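Local coordinates for protein alginate lyase (Bacteroides ovatus, PDB 3NNB) that probably cleaves the polysaccharide alginate by beta-elimination and carries a bound sodium ion, at residues A127-F130 and L131-F135; E173-D176 and A177-L180; K185-P189 and K190-G194; K196-F199 and T200-E204. One frame throughout, in Å; residues are numbered along the deposited sequence.

Contact 1: A127-F130 and L131-F135; sequences AVDF and LNVWF
V128 and N132 meet one turn apart on helix 121-136, a helix of a mainly helical chain, consistent with the six-hairpin (alpha/alpha) type of its family, and they show how a helix holds itself together from backbone to side chain. The backbone supplies the regular i to i+4 bonds: the amide N of N132 lies 2.8 Å from the carbonyl O of V128, with an N-H...O angle of 164°, and the N of W134 reaches the O of F130 at 2.9 Å. V133 N does the same to D129 O, and the turn widens to a pi-type turn over residues 132-135.

Side-chain contacts follow the same spacing but are looser. The amide of N132 slants across the end of V128, ND2 coming within 3.8 Å of CG1. D129 and V133 instead run side by side; D129 has CG anti to its own N (chi1 -173°), which turns the carboxylate along the helix until OD1 stands 3.8 Å from CG2 of V133.

Other side chains pack the helix on its neighbours. F130 packs on A107 and V108 of helix 98-118, V128 rests on V191, and F135 meets W198 edge-to-face.

Between successive residues, W134 lays its indole edge over the phenyl of F135, with CD1 3.4 Å above the ring plane and over its centre.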
loop_
_atom_site.group_PDB
_atom_site.type_symbol
_atom_site.label_atom_id
_atom_site.label_comp_id
_atom_site.label_asym_id
_atom_site.label_seq_id
_atom_site.Cartn_x
_atom_site.Cartn_y
_atom_site.Cartn_z
ATOM N N ALA A 127 -2.585 14.333 13.406
ATOM C CA ALA A 127 -2.921 13.719 12.147
ATOM C C ALA A 127 -3.687 14.650 11.236
ATOM O O ALA A 127 -3.416 14.716 10.034
ATOM C CB ALA A 127 -3.732 12.392 12.340
ATOM N N VAL A 128 -4.651 15.363 11.804
ATOM C CA VAL A 128 -5.459 16.335 11.045
ATOM C C VAL A 128 -4.564 17.479 10.516
ATOM O O VAL A 128 -4.819 17.977 9.425
ATOM C CB VAL A 128 -6.692 16.805 11.895
ATOM C CG1 VAL A 128 -7.443 17.954 11.235
ATOM C CG2 VAL A 128 -7.646 15.629 12.071
ATOM N N ASP A 129 -3.519 17.865 11.273
ATOM C CA ASP A 129 -2.557 18.886 10.824
ATOM C C ASP A 129 -1.828 18.375 9.578
ATOM O O ASP A 129 -1.806 19.071 8.570
ATOM C CB ASP A 129 -1.616 19.216 11.976
ATOM C CG ASP A 129 -0.676 20.366 11.715
ATOM O OD1 ASP A 129 -0.859 21.182 10.797
ATOM O OD2 ASP A 129 0.235 20.477 12.574
ATOM N N PHE A 130 -1.305 17.144 9.613
ATOM C CA PHE A 130 -0.716 16.554 8.406
ATOM C C PHE A 130 -1.695 16.561 7.233
ATOM O O PHE A 130 -1.330 16.885 6.135
ATOM C CB PHE A 130 -0.317 15.093 8.631
ATOM C CG PHE A 130 1.030 14.902 9.303
ATOM C CD1 PHE A 130 2.189 14.890 8.518
ATOM C CD2 PHE A 130 1.150 14.614 10.680
ATOM C CE1 PHE A 130 3.423 14.681 9.087
ATOM C CE2 PHE A 130 2.394 14.410 11.260
ATOM C CZ PHE A 130 3.534 14.465 10.464
ATOM N N LEU A 131 -2.928 16.134 7.471
ATOM C CA LEU A 131 -3.922 16.041 6.389
ATOM C C LEU A 131 -4.295 17.427 5.822
ATOM O O LEU A 131 -4.487 17.571 4.610
ATOM C CB LEU A 131 -5.164 15.373 6.901
ATOM C CG LEU A 131 -5.064 13.891 7.200
ATOM C CD1 LEU A 131 -6.354 13.363 7.926
ATOM C CD2 LEU A 131 -4.702 13.007 5.946
ATOM N N ASN A 132 -4.459 18.417 6.704
ATOM C CA ASN A 132 -4.713 19.805 6.259
ATOM C C ASN A 132 -3.599 20.286 5.345
ATOM O O ASN A 132 -3.843 20.784 4.229
ATOM C CB ASN A 132 -4.812 20.791 7.454
ATOM C CG ASN A 132 -6.130 20.701 8.183
ATOM O OD1 ASN A 132 -7.139 20.364 7.597
ATOM N ND2 ASN A 132 -6.135 21.081 9.454
ATOM N N VAL A 133 -2.373 20.112 5.808
ATOM C CA VAL A 133 -1.216 20.613 5.066
ATOM C C VAL A 133 -1.105 19.887 3.720
ATOM O O VAL A 133 -0.885 20.506 2.680
ATOM C CB VAL A 133 0.067 20.508 5.873
ATOM C CG1 VAL A 133 1.280 20.851 4.990
ATOM C CG2 VAL A 133 -0.024 21.451 7.109
ATOM N N TRP A 134 -1.283 18.581 3.731
ATOM C CA TRP A 134 -1.082 17.802 2.502
ATOM C C TRP A 134 -2.201 17.916 1.475
ATOM O O TRP A 134 -1.930 17.975 0.270
ATOM C CB TRP A 134 -0.829 16.310 2.811
ATOM C CG TRP A 134 -0.376 15.565 1.596
ATOM C CD1 TRP A 134 -1.147 14.972 0.651
ATOM C CD2 TRP A 134 0.976 15.472 1.129
ATOM N NE1 TRP A 134 -0.353 14.463 -0.365
ATOM C CE2 TRP A 134 0.946 14.791 -0.107
ATOM C CE3 TRP A 134 2.213 15.891 1.646
ATOM C CZ2 TRP A 134 2.105 14.502 -0.835
ATOM C CZ3 TRP A 134 3.364 15.590 0.941
ATOM C CH2 TRP A 134 3.302 14.935 -0.308
ATOM N N PHE A 135 -3.444 17.889 1.941
ATOM C CA PHE A 135 -4.629 17.773 1.119
ATOM C C PHE A 135 -5.565 18.984 0.997
ATOM O O PHE A 135 -6.270 19.085 -0.016
ATOM C CB PHE A 135 -5.510 16.625 1.610
ATOM C CG PHE A 135 -4.903 15.258 1.453
ATOM C CD1 PHE A 135 -4.932 14.583 0.222
ATOM C CD2 PHE A 135 -4.303 14.617 2.543
ATOM C CE1 PHE A 135 -4.379 13.336 0.078
ATOM C CE2 PHE A 135 -3.709 13.364 2.380
ATOM C CZ PHE A 135 -3.785 12.713 1.149
#

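Contact 2: E173-D176 and A177-L180; sequences EMID and AMTL
M178 folds back along its own helix because CG stands anti to the carbonyl carbon (chi1 -62°) and the chain bends again at its third torsion (chi3 -64°), which lays the methyl CE against I175. CE of M178 comes within 3.8 Å of CG1 of I175, the two side chains slanting across each other. M174 starts the other way, with CG anti to the backbone N, and CE of M174 ends 4.1 Å from CE of M178; both residues are selenomethionines, and the contact between them is purely apolar.

A polar link runs on another side of the helix. One water donates to OD1 of D176 at 2.8 Å and accepts from OG1 of T179 at 2.7 Å, so it bridges residues three apart. The carboxylate of D176 is buried, yet well supplied with donors: OD2 takes the backbone N of I8 and of Y9, and OD1 also takes that of R7. Beneath these side chains the backbone keeps its i to i+4 bonds, M178 N to M174 O measuring 2.9 Å.

With M174, I175 and M178 facing neighbouring helices, this is a packed helix of a mainly helical fold, consistent with the six-hairpin type of its family.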
loop_
_atom_site.group_PDB
_atom_site.type_symbol
_atom_site.label_atom_id
_atom_site.label_comp_id
_atom_site.label_asym_id
_atom_site.label_seq_id
_atom_site.Cartn_x
_atom_site.Cartn_y
_atom_site.Cartn_z
ATOM N N GLU A 173 -4.507 1.994 3.248
ATOM C CA GLU A 173 -4.392 1.841 4.674
ATOM C C GLU A 173 -4.663 3.147 5.431
ATOM O O GLU A 173 -5.351 3.150 6.446
ATOM C CB GLU A 173 -2.979 1.315 5.019
ATOM C CG GLU A 173 -2.760 1.091 6.452
ATOM C CD GLU A 173 -1.424 0.385 6.770
ATOM O OE1 GLU A 173 -0.598 0.270 5.854
ATOM O OE2 GLU A 173 -1.234 0.040 7.971
HETATM N N MSE A 174 -4.125 4.265 4.922
HETATM C CA MSE A 174 -4.384 5.567 5.515
HETATM C C MSE A 174 -5.873 5.860 5.710
HETATM O O MSE A 174 -6.274 6.422 6.711
HETATM C CB MSE A 174 -3.748 6.660 4.663
HETATM C CG MSE A 174 -3.692 7.972 5.381
HETATM SE SE MSE A 174 -3.124 9.455 4.267
HETATM C CE MSE A 174 -4.720 9.573 3.242
ATOM N N ILE A 175 -6.685 5.443 4.742
ATOM C CA ILE A 175 -8.119 5.668 4.811
ATOM C C ILE A 175 -8.687 4.946 6.045
ATOM O O ILE A 175 -9.516 5.516 6.759
ATOM C CB ILE A 175 -8.832 5.219 3.533
ATOM C CG1 ILE A 175 -8.662 6.316 2.460
ATOM C CG2 ILE A 175 -10.326 4.880 3.831
ATOM C CD1 ILE A 175 -9.011 5.830 1.017
ATOM N N ASP A 176 -8.238 3.720 6.295
ATOM C CA ASP A 176 -8.679 3.000 7.503
ATOM C C ASP A 176 -8.279 3.747 8.773
ATOM O O ASP A 176 -9.084 3.832 9.739
ATOM C CB ASP A 176 -8.182 1.567 7.549
ATOM C CG ASP A 176 -8.942 0.640 6.626
ATOM O OD1 ASP A 176 -9.955 1.055 6.009
ATOM O OD2 ASP A 176 -8.493 -0.502 6.511
ATOM N N ALA A 177 -7.082 4.311 8.786
ATOM C CA ALA A 177 -6.624 5.092 9.960
ATOM C C ALA A 177 -7.499 6.336 10.132
ATOM O O ALA A 177 -7.819 6.705 11.266
ATOM C CB ALA A 177 -5.148 5.459 9.808
HETATM N N MSE A 178 -7.905 6.985 9.034
HETATM C CA MSE A 178 -8.843 8.130 9.110
HETATM C C MSE A 178 -10.204 7.705 9.683
HETATM O O MSE A 178 -10.760 8.348 10.594
HETATM C CB MSE A 178 -9.013 8.844 7.776
HETATM C CG MSE A 178 -7.707 9.442 7.272
HETATM SE SE MSE A 178 -7.928 10.702 5.828
HETATM C CE MSE A 178 -8.624 9.483 4.531
ATOM N N THR A 179 -10.702 6.574 9.203
ATOM C CA THR A 179 -11.948 6.015 9.722
ATOM C C THR A 179 -11.889 5.821 11.227
ATOM O O THR A 179 -12.839 6.177 11.949
ATOM C CB THR A 179 -12.360 4.718 8.974
ATOM O OG1 THR A 179 -12.563 5.001 7.587
ATOM C CG2 THR A 179 -13.634 4.098 9.574
ATOM N N LEU A 180 -10.778 5.264 11.689
ATOM C CA LEU A 180 -10.517 4.976 13.116
ATOM C C LEU A 180 -10.491 6.241 14.000
ATOM O O LEU A 180 -10.752 6.169 15.207
ATOM C CB LEU A 180 -9.238 4.155 13.271
ATOM C CG LEU A 180 -9.240 2.715 12.789
ATOM C CD1 LEU A 180 -7.841 2.142 12.921
ATOM C CD2 LEU A 180 -10.306 1.862 13.514
HETATM O O HOH W 1 -12.229 2.692 6.170
#

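Contact 3: K185-P189 and K190-G194; sequences KAFTP and KVKKG. With NA (sodium ion), chain B.
The N-cap of helix 189-208 and a sodium site share this turn, where T188 caps the helix and F187 holds the ion. OG1 of T188 accepts from the backbone N of V191 at 3.1 Å, with an N-H...O angle of 164°. The hydroxyl can do so because it sits between the backbone N and the carbonyl carbon (chi1 59°). The carbonyl O of T188 then starts the regular helical bonding by taking the N of K192.

F187 is the centre of an inverse gamma turn, and its carbonyl and ring do different work. F187 O binds the sodium ion at 2.4 Å, in company with three waters and the carbonyl oxygens of E182 and S184; one of those waters donates to K185 O. The ring turns inward, and V191 puts CG1 over one face in a CH-pi contact, 3.9 Å from the centroid, while K192 crosses it at about a right angle, CA and CB near CE1. An alanine in place of this phenylalanine would keep the carbonyl but would probably leave V191 CG1, V128 and L131 facing a gap. K192 carries its amine to a salt bridge with E182, and V191 CG2 lies 3.3 Å from T188 OG1.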
loop_
_atom_site.group_PDB
_atom_site.type_symbol
_atom_site.label_atom_id
_atom_site.label_comp_id
_atom_site.label_asym_id
_atom_site.label_seq_id
_atom_site.Cartn_x
_atom_site.Cartn_y
_atom_site.Cartn_z
ATOM N N LYS A 185 -12.163 14.625 18.327
ATOM C CA LYS A 185 -12.641 15.976 18.183
ATOM C C LYS A 185 -12.032 16.700 16.971
ATOM O O LYS A 185 -12.711 17.490 16.317
ATOM C CB LYS A 185 -12.357 16.765 19.465
ATOM C CG LYS A 185 -13.040 16.190 20.721
ATOM C CD LYS A 185 -12.525 16.935 21.951
ATOM C CE LYS A 185 -12.307 16.034 23.145
ATOM N NZ LYS A 185 -13.633 15.647 23.702
ATOM N N ALA A 186 -10.753 16.439 16.684
ATOM C CA ALA A 186 -10.051 17.130 15.598
ATOM C C ALA A 186 -10.570 16.743 14.211
ATOM O O ALA A 186 -10.598 17.558 13.281
ATOM C CB ALA A 186 -8.535 16.860 15.658
ATOM N N PHE A 187 -10.925 15.462 14.044
ATOM C CA PHE A 187 -11.347 14.971 12.731
ATOM C C PHE A 187 -12.851 15.274 12.620
ATOM O O PHE A 187 -13.697 14.424 12.947
ATOM C CB PHE A 187 -11.048 13.468 12.554
ATOM C CG PHE A 187 -10.975 13.022 11.090
ATOM C CD1 PHE A 187 -12.110 12.855 10.335
ATOM C CD2 PHE A 187 -9.748 12.742 10.510
ATOM C CE1 PHE A 187 -12.019 12.467 9.008
ATOM C CE2 PHE A 187 -9.657 12.360 9.204
ATOM C CZ PHE A 187 -10.775 12.242 8.441
ATOM N N THR A 188 -13.152 16.483 12.165
ATOM C CA THR A 188 -14.489 17.045 12.158
ATOM C C THR A 188 -15.255 16.624 10.917
ATOM O O THR A 188 -14.682 16.099 9.954
ATOM C CB THR A 188 -14.447 18.566 12.133
ATOM O OG1 THR A 188 -13.747 18.976 10.964
ATOM C CG2 THR A 188 -13.722 19.133 13.407
ATOM N N PRO A 189 -16.548 16.925 10.892
ATOM C CA PRO A 189 -17.284 16.732 9.624
ATOM C C PRO A 189 -16.698 17.525 8.440
ATOM O O PRO A 189 -16.706 17.028 7.317
ATOM C CB PRO A 189 -18.707 17.202 9.972
ATOM C CG PRO A 189 -18.806 16.923 11.458
ATOM C CD PRO A 189 -17.435 17.217 12.035
ATOM N N LYS A 190 -16.153 18.714 8.682
ATOM C CA LYS A 190 -15.537 19.495 7.614
ATOM C C LYS A 190 -14.273 18.796 7.098
ATOM O O LYS A 190 -14.040 18.776 5.904
ATOM C CB LYS A 190 -15.241 20.908 8.080
ATOM C CG LYS A 190 -14.655 21.876 7.064
ATOM C CD LYS A 190 -14.743 23.319 7.619
ATOM C CE LYS A 190 -14.178 24.367 6.658
ATOM N NZ LYS A 190 -13.791 25.659 7.359
ATOM N N VAL A 191 -13.453 18.254 7.994
ATOM C CA VAL A 191 -12.235 17.522 7.575
ATOM C C VAL A 191 -12.622 16.273 6.765
ATOM O O VAL A 191 -12.070 16.017 5.690
ATOM C CB VAL A 191 -11.351 17.162 8.785
ATOM C CG1 VAL A 191 -10.172 16.228 8.369
ATOM C CG2 VAL A 191 -10.843 18.464 9.432
ATOM N N LYS A 192 -13.617 15.541 7.245
ATOM C CA LYS A 192 -14.060 14.352 6.580
ATOM C C LYS A 192 -14.576 14.693 5.189
ATOM O O LYS A 192 -14.268 14.024 4.226
ATOM C CB LYS A 192 -15.160 13.683 7.393
ATOM C CG LYS A 192 -15.577 12.337 6.795
ATOM C CD LYS A 192 -16.550 11.580 7.730
ATOM C CE LYS A 192 -16.992 10.285 7.038
ATOM N NZ LYS A 192 -17.862 9.377 7.845
ATOM N N LYS A 193 -15.396 15.741 5.093
ATOM C CA LYS A 193 -15.945 16.139 3.815
ATOM C C LYS A 193 -14.807 16.503 2.832
ATOM O O LYS A 193 -14.850 16.177 1.648
ATOM C CB LYS A 193 -16.867 17.327 4.014
ATOM C CG LYS A 193 -17.545 17.834 2.759
ATOM C CD LYS A 193 -18.526 18.991 3.088
ATOM C CE LYS A 193 -19.110 19.611 1.817
ATOM N NZ LYS A 193 -19.629 20.970 2.091
ATOM N N GLY A 194 -13.817 17.249 3.311
ATOM C CA GLY A 194 -12.695 17.648 2.474
ATOM C C GLY A 194 -11.900 16.458 1.959
ATOM O O GLY A 194 -11.519 16.419 0.776
HETATM NA NA NA B . -14.944 13.851 14.926
HETATM O O HOH W 2 -15.224 16.242 15.416
HETATM O O HOH W 3 -16.517 13.406 16.688
HETATM O O HOH W 4 -17.127 13.876 13.675
#

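Contact 4: K196-F199 and T200-E204; sequences KEWF and TQLVE
The middle of helix 189-208 illustrates how an alpha-helix in a mainly helical fold can carry a threonine on its outer side and a layer of aromatic rings on the other. T200 grips the carbonyl of K196 twice. Its backbone N donates to K196 O at 2.8 Å, and its hydroxyl OG1 donates to the same oxygen at 2.8 Å, the two arriving from opposite faces of the carbonyl plane. OG1 stands anti to its own carbonyl carbon (chi1 -66°), which points it back along the helix, and it reaches K196 O from above the plane (39° out of it). A valine in its place would lack the hydroxyl and is likely to leave K196 O held across this turn by the backbone N alone.

On the inner side L202 is the common partner of two rings. Its CD2 lies 3.8 Å from CZ3 of W198, the two side chains slanting past each other, and 4.1 Å from CD1 of F199, which runs alongside it. NE1, on the five-membered ring of W198, is hydrogen-bonded to the backbone O of M142, while F199 packs on M174 and I175, and its ring meets that of Y233 at an inclined angle. The two aromatic neighbours also touch each other: CE3 of W198 sits 3.9 Å above the plane of the F199 ring, over its centre.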
loop_
_atom_site.group_PDB
_atom_site.type_symbol
_atom_site.label_atom_id
_atom_site.label_comp_id
_atom_site.label_asym_id
_atom_site.label_seq_id
_atom_site.Cartn_x
_atom_site.Cartn_y
_atom_site.Cartn_z
ATOM N N LYS A 196 -13.048 13.254 1.699
ATOM C CA LYS A 196 -13.895 12.498 0.763
ATOM C C LYS A 196 -13.963 13.213 -0.595
ATOM O O LYS A 196 -13.973 12.557 -1.637
ATOM C CB LYS A 196 -15.287 12.294 1.336
ATOM C CG LYS A 196 -15.281 11.319 2.488
ATOM C CD LYS A 196 -16.650 11.198 3.178
ATOM C CE LYS A 196 -17.665 10.398 2.372
ATOM N NZ LYS A 196 -18.255 11.189 1.254
ATOM N N GLU A 197 -14.000 14.545 -0.592
ATOM C CA GLU A 197 -14.022 15.321 -1.847
ATOM C C GLU A 197 -12.711 15.152 -2.625
ATOM O O GLU A 197 -12.725 14.990 -3.831
ATOM C CB GLU A 197 -14.326 16.802 -1.593
ATOM C CG GLU A 197 -15.820 17.055 -1.291
ATOM C CD GLU A 197 -16.174 18.511 -1.014
ATOM O OE1 GLU A 197 -15.272 19.358 -0.977
ATOM O OE2 GLU A 197 -17.375 18.794 -0.837
ATOM N N TRP A 198 -11.577 15.158 -1.918
ATOM C CA TRP A 198 -10.280 14.910 -2.577
ATOM C C TRP A 198 -10.251 13.528 -3.234
ATOM O O TRP A 198 -9.911 13.402 -4.420
ATOM C CB TRP A 198 -9.128 15.060 -1.581
ATOM C CG TRP A 198 -7.779 15.133 -2.233
ATOM C CD1 TRP A 198 -7.081 16.281 -2.517
ATOM C CD2 TRP A 198 -6.931 14.048 -2.618
ATOM N NE1 TRP A 198 -5.896 15.980 -3.087
ATOM C CE2 TRP A 198 -5.760 14.621 -3.158
ATOM C CE3 TRP A 198 -7.030 12.664 -2.544
ATOM C CZ2 TRP A 198 -4.722 13.866 -3.643
ATOM C CZ3 TRP A 198 -5.994 11.914 -3.026
ATOM C CH2 TRP A 198 -4.847 12.521 -3.567
ATOM N N PHE A 199 -10.650 12.486 -2.490
ATOM C CA PHE A 199 -10.630 11.131 -3.023
ATOM C C PHE A 199 -11.681 10.987 -4.137
ATOM O O PHE A 199 -11.498 10.198 -5.030
ATOM C CB PHE A 199 -10.808 10.083 -1.911
ATOM C CG PHE A 199 -9.510 9.721 -1.247
ATOM C CD1 PHE A 199 -8.639 8.806 -1.856
ATOM C CD2 PHE A 199 -9.086 10.374 -0.066
ATOM C CE1 PHE A 199 -7.428 8.513 -1.298
ATOM C CE2 PHE A 199 -7.859 10.070 0.475
ATOM C CZ PHE A 199 -7.025 9.136 -0.143
ATOM N N THR A 200 -12.784 11.728 -4.077
ATOM C CA THR A 200 -13.818 11.664 -5.146
ATOM C C THR A 200 -13.194 12.168 -6.442
ATOM O O THR A 200 -13.361 11.551 -7.487
ATOM C CB THR A 200 -15.055 12.496 -4.788
ATOM O OG1 THR A 200 -15.737 11.922 -3.649
ATOM C CG2 THR A 200 -15.989 12.606 -5.966
ATOM N N GLN A 201 -12.453 13.284 -6.358
ATOM C CA GLN A 201 -11.757 13.835 -7.494
ATOM C C GLN A 201 -10.666 12.934 -8.018
ATOM O O GLN A 201 -10.504 12.748 -9.217
ATOM C CB GLN A 201 -11.219 15.201 -7.196
ATOM C CG GLN A 201 -12.299 16.238 -7.087
ATOM C CD GLN A 201 -11.695 17.607 -6.777
ATOM O OE1 GLN A 201 -11.402 17.911 -5.645
ATOM N NE2 GLN A 201 -11.490 18.404 -7.795
ATOM N N LEU A 202 -9.912 12.328 -7.123
ATOM C CA LEU A 202 -8.926 11.338 -7.550
ATOM C C LEU A 202 -9.550 10.179 -8.325
ATOM O O LEU A 202 -9.034 9.786 -9.360
ATOM C CB LEU A 202 -8.159 10.804 -6.337
ATOM C CG LEU A 202 -7.090 9.759 -6.662
ATOM C CD1 LEU A 202 -5.930 10.344 -7.533
ATOM C CD2 LEU A 202 -6.564 9.049 -5.431
ATOM N N VAL A 203 -10.637 9.617 -7.813
ATOM C CA VAL A 203 -11.357 8.532 -8.483
ATOM C C VAL A 203 -11.880 8.941 -9.868
ATOM O O VAL A 203 -11.697 8.173 -10.836
ATOM C CB VAL A 203 -12.479 7.911 -7.618
ATOM C CG1 VAL A 203 -13.346 6.905 -8.510
ATOM C CG2 VAL A 203 -11.860 7.188 -6.359
ATOM N N GLU A 204 -12.408 10.153 -9.974
ATOM C CA GLU A 204 -12.780 10.709 -11.273
ATOM C C GLU A 204 -11.594 10.754 -12.230
ATOM O O GLU A 204 -11.730 10.406 -13.397
ATOM C CB GLU A 204 -13.378 12.105 -11.107
ATOM C CG GLU A 204 -14.784 12.039 -10.533
ATOM C CD GLU A 204 -15.384 13.396 -10.252
ATOM O OE1 GLU A 204 -14.668 14.400 -10.200
ATOM O OE2 GLU A 204 -16.604 13.419 -10.062
HETATM O O HOH W 5 -18.137 11.476 -1.148
#

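Each of the four contacts combines i to i+4 backbone bonds with side chains that face different neighbours. Contacts 1 and 2 are buried, whereas contacts 3 and 4 are partly buried; contact 3 joins the loop to the start of helix 189-208, and contact 4 lies in its middle. Chemistry follows position: contact 1 is backbone bonding with loose side-chain touches, its buried residues packing on helices 98-118, 171-180 and 189-208, contact 2 is mainly apolar packing with one bridged carboxylate, contact 3 adds capping and metal binding, and contact 4 pairs a hydroxyl with aromatic packing. They interlock too: M178 of contact 2 lies against F187 of contact 3, and F135 of contact 1 against M174.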